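Local coordinates for protein cystatin-F (PDB 2CH9) that inhibits papain and cathepsin L, though with lower affinity than other cystatins, forms a disulfide-linked homodimer and may take part in immune regulation, at residues Ile23-Pro28 and Ser54-Ala59; Gln32-Ser37 and Leu71-Gly76; Met48-Glu53 and Cys80-His85; Leu67-Glu72 and Val109-Trp114. All blocks are in the same frame, centred on the assembly; numbering follows the deposited sequence.

The four contacts lie within one cystatin domain, around helix 28-44 and the antiparallel sheet. Interaction 1 lays the loop before the helix along strand 49-63. Interaction 2, about 9 Å away between centres and near the middle of the chain, sets the helix on the next strand, 67-78. Interaction 4 shares L71 and E72 with interaction 2 and joins that strand to strand 102-112. At the N-terminal start of strand 49-63, interaction 3 brings in the loop after strand 67-78; its centre is about 23 Å from that of interaction 4. The segments of interactions 1, 2 and 3 alternate along the chain, while interaction 1 closes before interaction 4 opens. Together they join loop, helix and three neighbouring strands.

Interaction 1: residues Ile23-Pro28 and Ser54-Ala59; sequences IKTNDP and SRITRA
Between I23 and A59 a water stands where a second backbone bond might be expected. The direct bond runs from I23 N to A59 O (3.3 Å, 163°). Beside it, water 1 donates to I23 O at 3.1 Å and accepts from A59 N at 3.3 Å. The direct bond is oblique, I23 N lying 44° out of the A59 carbonyl plane. Alongside it, I23 CG2 rests on the A59 methyl carbon CB at 3.8 Å.

Further on, T25 turns back toward the strand at the second position of a type I turn from K24 to D27. Its CB comes to 3.4 Å from I56 O and its flank packs on I56 CG2. With OG1 set between the backbone N and carbonyl carbon (chi1 59°), the methyl group CG2 is left lying along the strand, 3.8 Å from T57 O. From the other branch of I56, CD1 reaches T25 O at 3.7 Å. I56 also packs on V30, L31 and A34 of the helix, whose N-cap is D27, with OD2 bonded to V30 N.

On the strand, T57 and R58 both face E72 in a classic bulge, and their side chains bind its two carboxylate oxygens. A short edge strand, 21-22, followed by a loop that still bonds the neighbouring strand through I23 and then turns into the helix wrapped by the sheet, belongs to the cystatin fold.

Interaction 2: residues Gln32-Ser37 and Leu71-Gly76; sequences QAARYS and LEVEIG
L71 meets the helix through a single methyl: CD1 lies 3.5 Å from A34 N and 3.8 Å from A33 CB, so it settles on the backbone between two alanines. A34 CB is a little farther from the same CD1, at 4.1 Å. The leucine reaches this spot because CG stands anti to its carbonyl carbon (chi1 -53°), with CD1 extended beyond. V73 is modelled in two conformers, and its more distant packing on A34 is correspondingly less certain.

One turn along the helix, S37 stands near the same methyl, its OG 4.3 Å from L71 CD1. This hydroxyl donates to A33 O at 3.0 Å, and S37 N reaches the same oxygen at 3.0 Å from the opposite face of the carbonyl plane. Farther out, S107 on strand 102-112 hydrogen-bonds S37 OG, while V30 and A59 also touch L71. The axes of segments 32-37 and 71-76 approach to 9.6 Å and lie at 57° to each other.

The chemistry is that of a hydrophobic core: small alanines expose the helix backbone to the leucine methyl, apolar carbons carry the contact, and the one buried hydroxyl is satisfied by a backbone carbonyl and a neighbouring serine.

Interaction 3: residues Met48-Glu53 and Cys80-His85; sequences MFLFKE and CKKNQH. With ZN (zinc ion), chain F.
F49 and K81 form an antiparallel non-hydrogen-bonded pair, flanked by two nearly straight backbone bonds, K82 N to M48 O at 3.0 Å and L50 N to C80 O at 2.8 Å. The side chains of the pair diverge, yet K81 CG still meets F49 CE1 at 3.8 Å. M48, bent at chi2 and chi3, lays CG over one face of the F49 ring, toward its rim, and curls its methyl CE back onto the extended K81 chain, 3.4 Å from NZ; the contact with K81 CE, at 3.5 Å, is tight. An alanine at K81 ends at CB, and without the methylenes beyond it the M48 methyl is likely to lose its support and turn more freely, and F49 CE1 to lose a neighbour. The side chains of L50 and K82 cross at about a right angle, with L50 CD2 3.8 Å from K82 CG, while K82 NZ hydrogen-bonds N42 O and K82 touches a fucose of the glycan.

Beyond the pairing, H85 ND1 binds a zinc ion at 2.1 Å, together with three waters. C80 forms a disulfide with C91, so this short pairing joins the start of strand 49-63 to a loop closed by one of the two intrachain disulfides typical of type 2 cystatins.

Interaction 4: residues Leu67-Glu72 and Val109-Trp114; sequences LKYMLE and VWVVPW
Antiparallel pairing of the sheet's middle strand with strand 102-112 places L67 opposite V111 and Y69 opposite V109, beside the hairpin loops at the inhibitory end of the cystatin fold. The L67 pair is closed by L67 N to V111 O at 2.9 Å and V111 N to L67 O at 2.8 Å, the Y69 pair by Y69 N to V109 O at 2.7 Å and V109 N to Y69 O at 3.0 Å.

On the face that carries these residues, CG anti to the carbonyl carbon (chi1 -64°) tilts the Y69 ring off the sheet toward the V111 end of the pairing. Its CE2 meets V111 CG2 edge-on at 4.1 Å, and V109 O sits near the ring plane, 3.7 Å from CD2. A33 and S37 of the helix pack on this face.

K68 and W110 form the pair on the other face. K68 NZ bridges to E108. W110 CD1 lies 3.7 Å from L67 O, and W110 NE1 bonds V64 O in the turn between strands 49-63 and 67-78, within Q62-G66, the secondary area of contact. The four backbone bonds hold the strands in register, while the indole N-H ties this turn to strand 102-112, a polar link that is likely to limit the turn's movement.

Interaction 1: residues Ile23-Pro28 and Ser54-Ala59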
loop_
_atom_site.group_PDB
_atom_site.type_symbol
_atom_site.label_atom_id
_atom_site.label_comp_id
_atom_site.label_asym_id
_atom_site.label_seq_id
_atom_site.Cartn_x
_atom_site.Cartn_y
_atom_site.Cartn_z
ATOM N N ILE A 23 14.254 0.357 -0.369
ATOM C CA ILE A 23 15.061 1.427 -0.937
ATOM C C ILE A 23 15.755 2.156 0.209
ATOM O O ILE A 23 15.208 2.207 1.313
ATOM C CB ILE A 23 14.195 2.361 -1.842
ATOM C CG1 ILE A 23 15.080 3.334 -2.650
ATOM C CG2 ILE A 23 13.066 3.050 -1.033
ATOM C CD1 ILE A 23 14.285 4.155 -3.675
ATOM N N LYS A 24 16.971 2.665 -0.037
ATOM C CA LYS A 24 17.749 3.388 0.973
ATOM C C LYS A 24 16.988 4.604 1.477
ATOM O O LYS A 24 16.328 5.294 0.697
ATOM C CB LYS A 24 19.120 3.824 0.419
ATOM C CG LYS A 24 19.969 2.681 -0.144
ATOM C CD LYS A 24 21.455 3.057 -0.238
ATOM C CE LYS A 24 22.171 2.300 -1.364
ATOM N NZ LYS A 24 21.726 0.873 -1.514
ATOM N N THR A 25 17.098 4.882 2.774
ATOM C CA THR A 25 16.290 5.950 3.395
ATOM C C THR A 25 16.881 7.351 3.127
ATOM O O THR A 25 16.286 8.366 3.489
ATOM C CB THR A 25 16.096 5.707 4.918
ATOM O OG1 THR A 25 17.381 5.646 5.551
ATOM C CG2 THR A 25 15.369 4.380 5.181
ATOM N N ASN A 26 18.052 7.398 2.496
ATOM C CA ASN A 26 18.647 8.664 2.051
ATOM C C ASN A 26 18.595 8.881 0.528
ATOM O O ASN A 26 19.220 9.812 0.010
ATOM C CB ASN A 26 20.082 8.843 2.593
ATOM C CG ASN A 26 21.089 7.881 1.958
ATOM O OD1 ASN A 26 20.725 6.947 1.232
ATOM N ND2 ASN A 26 22.371 8.113 2.237
ATOM N N ASP A 27 17.850 8.026 -0.174
ATOM C CA ASP A 27 17.627 8.178 -1.610
ATOM C C ASP A 27 16.928 9.520 -1.856
ATOM O O ASP A 27 15.971 9.849 -1.158
ATOM C CB ASP A 27 16.780 7.021 -2.135
ATOM C CG ASP A 27 16.335 7.219 -3.573
ATOM O OD1 ASP A 27 17.077 6.827 -4.498
ATOM O OD2 ASP A 27 15.218 7.738 -3.781
ATOM N N PRO A 28 17.432 10.314 -2.822
ATOM C CA PRO A 28 16.849 11.635 -3.047
ATOM C C PRO A 28 15.330 11.594 -3.271
ATOM O O PRO A 28 14.629 12.458 -2.760
ATOM C CB PRO A 28 17.609 12.155 -4.278
ATOM C CG PRO A 28 18.922 11.409 -4.257
ATOM C CD PRO A 28 18.569 10.041 -3.732
ATOM N N SER A 54 11.838 14.591 10.356
ATOM C CA SER A 54 13.044 14.568 11.182
ATOM C C SER A 54 13.885 13.310 10.995
ATOM O O SER A 54 15.092 13.350 11.192
ATOM C CB SER A 54 12.723 14.804 12.667
ATOM O OG SER A 54 11.964 13.746 13.228
ATOM N N ARG A 55 13.252 12.201 10.614
ATOM C CA ARG A 55 13.961 10.936 10.438
ATOM C C ARG A 55 13.144 10.002 9.565
ATOM O O ARG A 55 11.943 9.899 9.733
ATOM C CB ARG A 55 14.245 10.288 11.804
ATOM C CG ARG A 55 15.071 9.017 11.759
ATOM C CD ARG A 55 15.753 8.742 13.111
ATOM N NE ARG A 55 14.828 8.172 14.091
ATOM C CZ ARG A 55 14.978 6.984 14.677
ATOM N NH1 ARG A 55 16.032 6.216 14.400
ATOM N NH2 ARG A 55 14.070 6.557 15.549
ATOM N N ILE A 56 13.799 9.320 8.635
ATOM C CA ILE A 56 13.136 8.304 7.836
ATOM C C ILE A 56 13.743 6.976 8.238
ATOM O O ILE A 56 14.919 6.722 7.970
ATOM C CB ILE A 56 13.324 8.546 6.331
ATOM C CG1 ILE A 56 12.826 9.933 5.959
ATOM C CG2 ILE A 56 12.608 7.453 5.516
ATOM C CD1 ILE A 56 13.453 10.480 4.721
ATOM N N THR A 57 12.947 6.139 8.900
ATOM C CA THR A 57 13.476 4.908 9.476
ATOM C C THR A 57 13.392 3.723 8.518
ATOM O O THR A 57 14.274 2.865 8.512
ATOM C CB THR A 57 12.818 4.571 10.836
ATOM O OG1 THR A 57 11.435 4.928 10.799
ATOM C CG2 THR A 57 13.473 5.370 11.942
ATOM N N ARG A 58 12.339 3.693 7.699
ATOM C CA ARG A 58 12.116 2.596 6.750
ATOM C C ARG A 58 11.466 3.129 5.483
ATOM O O ARG A 58 10.730 4.108 5.524
ATOM C CB ARG A 58 11.267 1.469 7.383
ATOM C CG ARG A 58 11.995 0.745 8.495
ATOM C CD ARG A 58 11.306 -0.516 9.016
ATOM N NE ARG A 58 10.362 -0.205 10.093
ATOM C CZ ARG A 58 9.716 -1.113 10.829
ATOM N NH1 ARG A 58 9.901 -2.414 10.610
ATOM N NH2 ARG A 58 8.865 -0.719 11.776
ATOM N N ALA A 59 11.751 2.486 4.357
ATOM C CA ALA A 59 11.243 2.950 3.064
ATOM C C ALA A 59 11.137 1.774 2.094
ATOM O O ALA A 59 12.064 0.956 2.002
ATOM C CB ALA A 59 12.159 4.015 2.482
HETATM O O HOH W 1 14.668 0.964 4.106
#

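Interaction 2: residues Gln32-Ser37 and Leu71-Gly76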
loop_
_atom_site.group_PDB
_atom_site.type_symbol
_atom_site.label_atom_id
_atom_site.label_comp_id
_atom_site.label_asym_id
_atom_site.label_seq_id
_atom_site.Cartn_x
_atom_site.Cartn_y
_atom_site.Cartn_z
ATOM N N GLN A 32 12.457 13.429 -0.898
ATOM C CA GLN A 32 11.414 14.303 -1.423
ATOM C C GLN A 32 10.031 13.779 -1.039
ATOM O O GLN A 32 9.137 14.554 -0.739
ATOM C CB GLN A 32 11.535 14.462 -2.939
ATOM C CG GLN A 32 10.508 15.413 -3.553
ATOM C CD GLN A 32 10.586 16.845 -2.982
ATOM O OE1 GLN A 32 11.544 17.580 -3.250
ATOM N NE2 GLN A 32 9.573 17.239 -2.198
ATOM N N ALA A 33 9.861 12.458 -1.026
ATOM C CA ALA A 33 8.576 11.869 -0.645
ATOM C C ALA A 33 8.242 12.146 0.831
ATOM O O ALA A 33 7.089 12.437 1.176
ATOM C CB ALA A 33 8.555 10.364 -0.963
ATOM N N ALA A 34 9.253 12.073 1.693
ATOM C CA ALA A 34 9.090 12.396 3.111
ATOM C C ALA A 34 8.733 13.871 3.324
ATOM O O ALA A 34 7.981 14.193 4.245
ATOM C CB ALA A 34 10.346 12.039 3.888
ATOM N N ARG A 35 9.273 14.755 2.482
ATOM C CA ARG A 35 8.873 16.169 2.488
ATOM C C ARG A 35 7.413 16.349 2.079
ATOM O O ARG A 35 6.674 17.109 2.717
ATOM C CB ARG A 35 9.794 17.018 1.591
ATOM C CG ARG A 35 9.398 18.497 1.466
ATOM C CD ARG A 35 9.298 19.226 2.835
ATOM N NE ARG A 35 10.543 19.154 3.595
ATOM C CZ ARG A 35 11.611 19.928 3.393
ATOM N NH1 ARG A 35 11.610 20.869 2.455
ATOM N NH2 ARG A 35 12.694 19.751 4.140
ATOM N N TYR A 36 6.986 15.671 1.016
ATOM C CA TYR A 36 5.562 15.699 0.659
ATOM C C TYR A 36 4.659 15.257 1.811
ATOM O O TYR A 36 3.600 15.854 2.053
ATOM C CB TYR A 36 5.282 14.838 -0.553
ATOM C CG TYR A 36 5.874 15.376 -1.812
ATOM C CD1 TYR A 36 5.823 16.742 -2.106
ATOM C CD2 TYR A 36 6.445 14.518 -2.745
ATOM C CE1 TYR A 36 6.367 17.235 -3.299
ATOM C CE2 TYR A 36 6.992 14.996 -3.926
ATOM C CZ TYR A 36 6.942 16.344 -4.198
ATOM O OH TYR A 36 7.475 16.797 -5.373
ATOM N N SER A 37 5.092 14.217 2.526
ATOM C CA SER A 37 4.305 13.654 3.630
ATOM C C SER A 37 4.066 14.684 4.724
ATOM O O SER A 37 2.928 14.876 5.178
ATOM C CB SER A 37 5.018 12.440 4.216
ATOM O OG SER A 37 5.142 11.453 3.228
ATOM N N LEU A 71 6.534 4.821 3.393
ATOM C CA LEU A 71 7.545 5.404 4.272
ATOM C C LEU A 71 7.162 5.325 5.733
ATOM O O LEU A 71 6.001 5.493 6.095
ATOM C CB LEU A 71 7.807 6.871 3.926
ATOM C CG LEU A 71 8.159 7.283 2.503
ATOM C CD1 LEU A 71 8.386 8.775 2.489
ATOM C CD2 LEU A 71 9.415 6.553 1.978
ATOM N N GLU A 72 8.170 5.052 6.558
ATOM C CA GLU A 72 8.091 5.210 7.994
ATOM C C GLU A 72 8.970 6.424 8.304
ATOM O O GLU A 72 10.190 6.371 8.180
ATOM C CB GLU A 72 8.611 3.956 8.700
ATOM C CG GLU A 72 8.429 3.946 10.193
ATOM C CD GLU A 72 9.010 2.690 10.828
ATOM O OE1 GLU A 72 10.264 2.564 10.909
ATOM O OE2 GLU A 72 8.221 1.817 11.256
ATOM N N VAL A 73 8.331 7.513 8.702
ATOM C CA VAL A 73 8.988 8.814 8.797
ATOM C C VAL A 73 8.605 9.483 10.128
ATOM O O VAL A 73 7.443 9.444 10.531
ATOM C CB VAL A 73 8.630 9.710 7.563
ATOM C CG1 VAL A 73 7.145 9.631 7.230
ATOM C CG2 VAL A 73 9.080 11.157 7.761
ATOM N N GLU A 74 9.586 10.021 10.841
ATOM C CA GLU A 74 9.306 10.815 12.022
ATOM C C GLU A 74 9.218 12.288 11.627
ATOM O O GLU A 74 9.992 12.760 10.795
ATOM C CB GLU A 74 10.364 10.595 13.102
ATOM C CG GLU A 74 10.219 9.259 13.835
ATOM C CD GLU A 74 11.435 8.903 14.669
ATOM O OE1 GLU A 74 12.167 9.822 15.111
ATOM O OE2 GLU A 74 11.666 7.694 14.894
ATOM N N ILE A 75 8.254 12.999 12.204
ATOM C CA ILE A 75 8.114 14.434 11.968
ATOM C C ILE A 75 8.172 15.186 13.290
ATOM O O ILE A 75 7.778 14.650 14.324
ATOM C CB ILE A 75 6.823 14.772 11.198
ATOM C CG1 ILE A 75 5.574 14.415 12.019
ATOM C CG2 ILE A 75 6.809 14.050 9.838
ATOM C CD1 ILE A 75 4.293 14.977 11.432
ATOM N N GLY A 76 8.683 16.414 13.254
ATOM C CA GLY A 76 8.841 17.212 14.460
ATOM C C GLY A 76 8.427 18.658 14.277
ATOM O O GLY A 76 8.548 19.216 13.179
#

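Interaction 3: residues Met48-Glu53 and Cys80-His85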
loop_
_atom_site.group_PDB
_atom_site.type_symbol
_atom_site.label_atom_id
_atom_site.label_comp_id
_atom_site.label_asym_id
_atom_site.label_seq_id
_atom_site.Cartn_x
_atom_site.Cartn_y
_atom_site.Cartn_z
ATOM N N MET A 48 -0.012 25.708 15.334
ATOM C CA MET A 48 0.409 27.068 15.084
ATOM C C MET A 48 1.794 27.111 14.419
ATOM O O MET A 48 2.171 28.112 13.807
ATOM C CB MET A 48 0.302 27.896 16.367
ATOM C CG MET A 48 1.585 28.342 17.020
ATOM S SD MET A 48 1.263 29.949 17.775
ATOM C CE MET A 48 0.858 30.935 16.320
ATOM N N PHE A 49 2.531 26.008 14.527
ATOM C CA PHE A 49 3.830 25.860 13.870
ATOM C C PHE A 49 3.819 24.808 12.761
ATOM O O PHE A 49 3.014 23.871 12.781
ATOM C CB PHE A 49 4.917 25.510 14.889
ATOM C CG PHE A 49 5.177 26.591 15.904
ATOM C CD1 PHE A 49 5.912 27.723 15.565
ATOM C CD2 PHE A 49 4.695 26.470 17.203
ATOM C CE1 PHE A 49 6.159 28.724 16.502
ATOM C CE2 PHE A 49 4.938 27.476 18.151
ATOM C CZ PHE A 49 5.670 28.601 17.797
ATOM N N LEU A 50 4.724 24.967 11.799
ATOM C CA LEU A 50 4.936 23.946 10.780
ATOM C C LEU A 50 5.763 22.780 11.347
ATOM O O LEU A 50 6.661 22.972 12.173
ATOM C CB LEU A 50 5.655 24.524 9.551
ATOM C CG LEU A 50 5.033 25.600 8.665
ATOM C CD1 LEU A 50 6.085 26.078 7.667
ATOM C CD2 LEU A 50 3.790 25.093 7.943
ATOM N N PHE A 51 5.459 21.574 10.885
ATOM C CA PHE A 51 6.267 20.405 11.208
ATOM C C PHE A 51 7.199 20.111 10.047
ATOM O O PHE A 51 6.953 20.556 8.933
ATOM C CB PHE A 51 5.372 19.205 11.499
ATOM C CG PHE A 51 4.783 19.206 12.883
ATOM C CD1 PHE A 51 3.898 20.204 13.285
ATOM C CD2 PHE A 51 5.097 18.189 13.785
ATOM C CE1 PHE A 51 3.343 20.199 14.574
ATOM C CE2 PHE A 51 4.554 18.173 15.073
ATOM C CZ PHE A 51 3.673 19.179 15.468
ATOM N N LYS A 52 8.257 19.348 10.311
ATOM C CA LYS A 52 9.232 18.975 9.291
ATOM C C LYS A 52 9.669 17.526 9.515
ATOM O O LYS A 52 9.761 17.058 10.665
ATOM C CB LYS A 52 10.435 19.926 9.367
ATOM C CG LYS A 52 11.546 19.718 8.344
ATOM C CD LYS A 52 12.657 20.732 8.568
ATOM C CE LYS A 52 13.778 20.576 7.568
ATOM N NZ LYS A 52 14.886 21.553 7.817
ATOM N N GLU A 53 9.922 16.803 8.428
ATOM C CA GLU A 53 10.404 15.430 8.559
ATOM C C GLU A 53 11.725 15.455 9.345
ATOM O O GLU A 53 12.609 16.278 9.070
ATOM C CB GLU A 53 10.540 14.770 7.181
ATOM C CG GLU A 53 11.734 15.232 6.311
ATOM C CD GLU A 53 11.542 16.583 5.625
ATOM O OE1 GLU A 53 10.488 17.247 5.775
ATOM O OE2 GLU A 53 12.480 16.995 4.924
ATOM N N CYS A 80 9.015 27.606 12.990
ATOM C CA CYS A 80 8.411 28.416 11.943
ATOM C C CYS A 80 6.915 28.366 12.046
ATOM O O CYS A 80 6.324 27.293 12.026
ATOM C CB CYS A 80 8.774 27.889 10.567
ATOM S SG CYS A 80 10.427 28.204 9.971
ATOM N N LYS A 81 6.300 29.539 12.118
ATOM C CA LYS A 81 4.847 29.637 12.177
ATOM C C LYS A 81 4.195 29.261 10.845
ATOM O O LYS A 81 4.745 29.513 9.761
ATOM C CB LYS A 81 4.416 31.030 12.646
ATOM C CG LYS A 81 4.551 31.218 14.151
ATOM C CD LYS A 81 3.777 32.431 14.622
ATOM C CE LYS A 81 3.914 32.615 16.121
ATOM N NZ LYS A 81 2.899 33.576 16.664
ATOM N N LYS A 82 3.038 28.613 10.948
ATOM C CA LYS A 82 2.205 28.284 9.803
ATOM C C LYS A 82 1.628 29.582 9.202
ATOM O O LYS A 82 1.569 30.603 9.885
ATOM C CB LYS A 82 1.082 27.354 10.263
ATOM C CG LYS A 82 0.504 26.518 9.151
ATOM C CD LYS A 82 -0.482 25.469 9.641
ATOM C CE LYS A 82 -1.392 25.079 8.480
ATOM N NZ LYS A 82 -2.467 24.132 8.873
ATOM N N ASN A 83 1.230 29.546 7.928
ATOM C CA ASN A 83 0.552 30.688 7.276
ATOM C C ASN A 83 1.383 31.985 7.173
ATOM O O ASN A 83 0.829 33.099 7.117
ATOM C CB ASN A 83 -0.821 30.965 7.925
ATOM C CG ASN A 83 -1.810 29.803 7.759
ATOM O OD1 ASN A 83 -2.569 29.480 8.676
ATOM N ND2 ASN A 83 -1.803 29.177 6.589
ATOM N N GLN A 84 2.707 31.835 7.135
ATOM C CA GLN A 84 3.611 32.980 6.923
ATOM C C GLN A 84 4.498 32.784 5.686
ATOM O O GLN A 84 5.447 33.548 5.472
ATOM C CB GLN A 84 4.447 33.285 8.180
ATOM C CG GLN A 84 3.611 33.745 9.396
ATOM C CD GLN A 84 4.431 34.387 10.520
ATOM O OE1 GLN A 84 5.640 34.593 10.400
ATOM N NE2 GLN A 84 3.760 34.710 11.619
ATOM N N HIS A 85 4.158 31.768 4.881
ATOM C CA HIS A 85 4.826 31.449 3.615
ATOM C C HIS A 85 6.285 31.100 3.812
ATOM O O HIS A 85 7.141 31.525 3.023
ATOM C CB HIS A 85 4.700 32.594 2.603
ATOM C CG HIS A 85 3.301 33.081 2.431
ATOM N ND1 HIS A 85 2.404 32.473 1.572
ATOM C CD2 HIS A 85 2.637 34.105 3.026
ATOM C CE1 HIS A 85 1.246 33.100 1.645
ATOM N NE2 HIS A 85 1.364 34.099 2.512
HETATM ZN ZN ZN F . 2.721 30.879 0.311
HETATM O O HOH W 2 1.771 32.091 -1.191
HETATM O O HOH W 3 1.723 29.328 0.768
HETATM O O HOH W 4 4.457 29.704 0.706
#

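Interaction 4: residues Leu67-Glu72 and Val109-Trp114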
loop_
_atom_site.group_PDB
_atom_site.type_symbol
_atom_site.label_atom_id
_atom_site.label_comp_id
_atom_site.label_asym_id
_atom_site.label_seq_id
_atom_site.Cartn_x
_atom_site.Cartn_y
_atom_site.Cartn_z
ATOM N N LEU A 67 6.176 6.223 -9.268
ATOM C CA LEU A 67 6.801 5.689 -8.063
ATOM C C LEU A 67 5.926 5.884 -6.835
ATOM O O LEU A 67 5.583 7.015 -6.480
ATOM C CB LEU A 67 8.168 6.352 -7.834
ATOM C CG LEU A 67 9.283 6.072 -8.875
ATOM C CD1 LEU A 67 10.624 6.610 -8.427
ATOM C CD2 LEU A 67 9.424 4.595 -9.196
ATOM N N LYS A 68 5.557 4.786 -6.191
ATOM C CA LYS A 68 4.814 4.863 -4.931
ATOM C C LYS A 68 5.762 4.549 -3.780
ATOM O O LYS A 68 6.348 3.451 -3.715
ATOM C CB LYS A 68 3.639 3.880 -4.919
ATOM C CG LYS A 68 2.710 4.040 -3.715
ATOM C CD LYS A 68 1.909 2.803 -3.454
ATOM C CE LYS A 68 0.476 3.185 -3.157
ATOM N NZ LYS A 68 -0.299 2.131 -2.451
ATOM N N TYR A 69 5.937 5.518 -2.885
ATOM C CA TYR A 69 6.786 5.329 -1.709
ATOM C C TYR A 69 5.953 4.904 -0.534
ATOM O O TYR A 69 4.860 5.423 -0.317
ATOM C CB TYR A 69 7.550 6.602 -1.380
ATOM C CG TYR A 69 8.519 6.981 -2.463
ATOM C CD1 TYR A 69 9.799 6.418 -2.514
ATOM C CD2 TYR A 69 8.148 7.863 -3.473
ATOM C CE1 TYR A 69 10.681 6.758 -3.527
ATOM C CE2 TYR A 69 9.028 8.200 -4.489
ATOM C CZ TYR A 69 10.282 7.652 -4.508
ATOM O OH TYR A 69 11.139 8.014 -5.513
ATOM N N MET A 70 6.424 3.903 0.193
ATOM C CA MET A 70 5.799 3.542 1.459
ATOM C C MET A 70 6.844 3.871 2.512
ATOM O O MET A 70 7.920 3.268 2.510
ATOM C CB MET A 70 5.434 2.051 1.483
ATOM C CG MET A 70 4.527 1.662 0.340
ATOM S SD MET A 70 4.289 -0.104 0.211
ATOM C CE MET A 70 2.902 -0.143 -0.935
ATOM N N LEU A 71 6.534 4.821 3.393
ATOM C CA LEU A 71 7.545 5.404 4.272
ATOM C C LEU A 71 7.162 5.325 5.733
ATOM O O LEU A 71 6.001 5.493 6.095
ATOM C CB LEU A 71 7.807 6.871 3.926
ATOM C CG LEU A 71 8.159 7.283 2.503
ATOM C CD1 LEU A 71 8.386 8.775 2.489
ATOM C CD2 LEU A 71 9.415 6.553 1.978
ATOM N N GLU A 72 8.170 5.052 6.558
ATOM C CA GLU A 72 8.091 5.210 7.994
ATOM C C GLU A 72 8.970 6.424 8.304
ATOM O O GLU A 72 10.190 6.371 8.180
ATOM C CB GLU A 72 8.611 3.956 8.700
ATOM C CG GLU A 72 8.429 3.946 10.193
ATOM C CD GLU A 72 9.010 2.690 10.828
ATOM O OE1 GLU A 72 10.264 2.564 10.909
ATOM O OE2 GLU A 72 8.221 1.817 11.256
ATOM N N VAL A 109 3.164 7.833 -0.774
ATOM C CA VAL A 109 3.335 9.021 -1.588
ATOM C C VAL A 109 3.537 8.535 -3.013
ATOM O O VAL A 109 4.455 7.735 -3.285
ATOM C CB VAL A 109 4.609 9.799 -1.170
ATOM C CG1 VAL A 109 4.831 10.995 -2.071
ATOM C CG2 VAL A 109 4.545 10.220 0.302
ATOM N N TRP A 110 2.685 9.000 -3.919
ATOM C CA TRP A 110 2.757 8.602 -5.320
ATOM C C TRP A 110 3.325 9.756 -6.131
ATOM O O TRP A 110 2.770 10.862 -6.112
ATOM C CB TRP A 110 1.365 8.214 -5.839
ATOM C CG TRP A 110 1.353 7.676 -7.258
ATOM C CD1 TRP A 110 2.141 6.672 -7.780
ATOM C CD2 TRP A 110 0.495 8.100 -8.324
ATOM N NE1 TRP A 110 1.825 6.460 -9.099
ATOM C CE2 TRP A 110 0.819 7.318 -9.461
ATOM C CE3 TRP A 110 -0.526 9.050 -8.424
ATOM C CZ2 TRP A 110 0.164 7.473 -10.690
ATOM C CZ3 TRP A 110 -1.170 9.205 -9.639
ATOM C CH2 TRP A 110 -0.823 8.415 -10.759
ATOM N N VAL A 111 4.440 9.515 -6.813
ATOM C CA VAL A 111 5.115 10.584 -7.553
ATOM C C VAL A 111 5.255 10.183 -9.013
ATOM O O VAL A 111 5.747 9.089 -9.317
ATOM C CB VAL A 111 6.499 10.922 -6.946
ATOM C CG1 VAL A 111 7.130 12.132 -7.641
ATOM C CG2 VAL A 111 6.371 11.169 -5.446
ATOM N N VAL A 112 4.781 11.048 -9.905
ATOM C CA VAL A 112 4.969 10.846 -11.338
ATOM C C VAL A 112 5.768 12.030 -11.918
ATOM O O VAL A 112 5.181 13.003 -12.402
ATOM C CB VAL A 112 3.633 10.627 -12.090
ATOM C CG1 VAL A 112 3.903 10.100 -13.484
ATOM C CG2 VAL A 112 2.749 9.635 -11.341
ATOM N N PRO A 113 7.117 11.948 -11.862
ATOM C CA PRO A 113 7.989 13.081 -12.218
ATOM C C PRO A 113 7.849 13.516 -13.658
ATOM O O PRO A 113 8.000 14.709 -13.956
ATOM C CB PRO A 113 9.400 12.536 -11.964
ATOM C CG PRO A 113 9.193 11.423 -10.988
ATOM C CD PRO A 113 7.916 10.784 -11.442
ATOM N N TRP A 114 7.552 12.585 -14.559
ATOM C CA TRP A 114 7.386 12.981 -15.963
ATOM C C TRP A 114 6.062 13.701 -16.221
ATOM O O TRP A 114 5.885 14.329 -17.264
ATOM C CB TRP A 114 7.604 11.809 -16.934
ATOM C CG TRP A 114 6.757 10.602 -16.684
ATOM C CD1 TRP A 114 5.582 10.281 -17.302
ATOM C CD2 TRP A 114 7.042 9.529 -15.782
ATOM N NE1 TRP A 114 5.110 9.077 -16.827
ATOM C CE2 TRP A 114 5.988 8.594 -15.896
ATOM C CE3 TRP A 114 8.088 9.266 -14.888
ATOM C CZ2 TRP A 114 5.941 7.425 -15.143
ATOM C CZ3 TRP A 114 8.036 8.109 -14.131
ATOM C CH2 TRP A 114 6.971 7.199 -14.267
#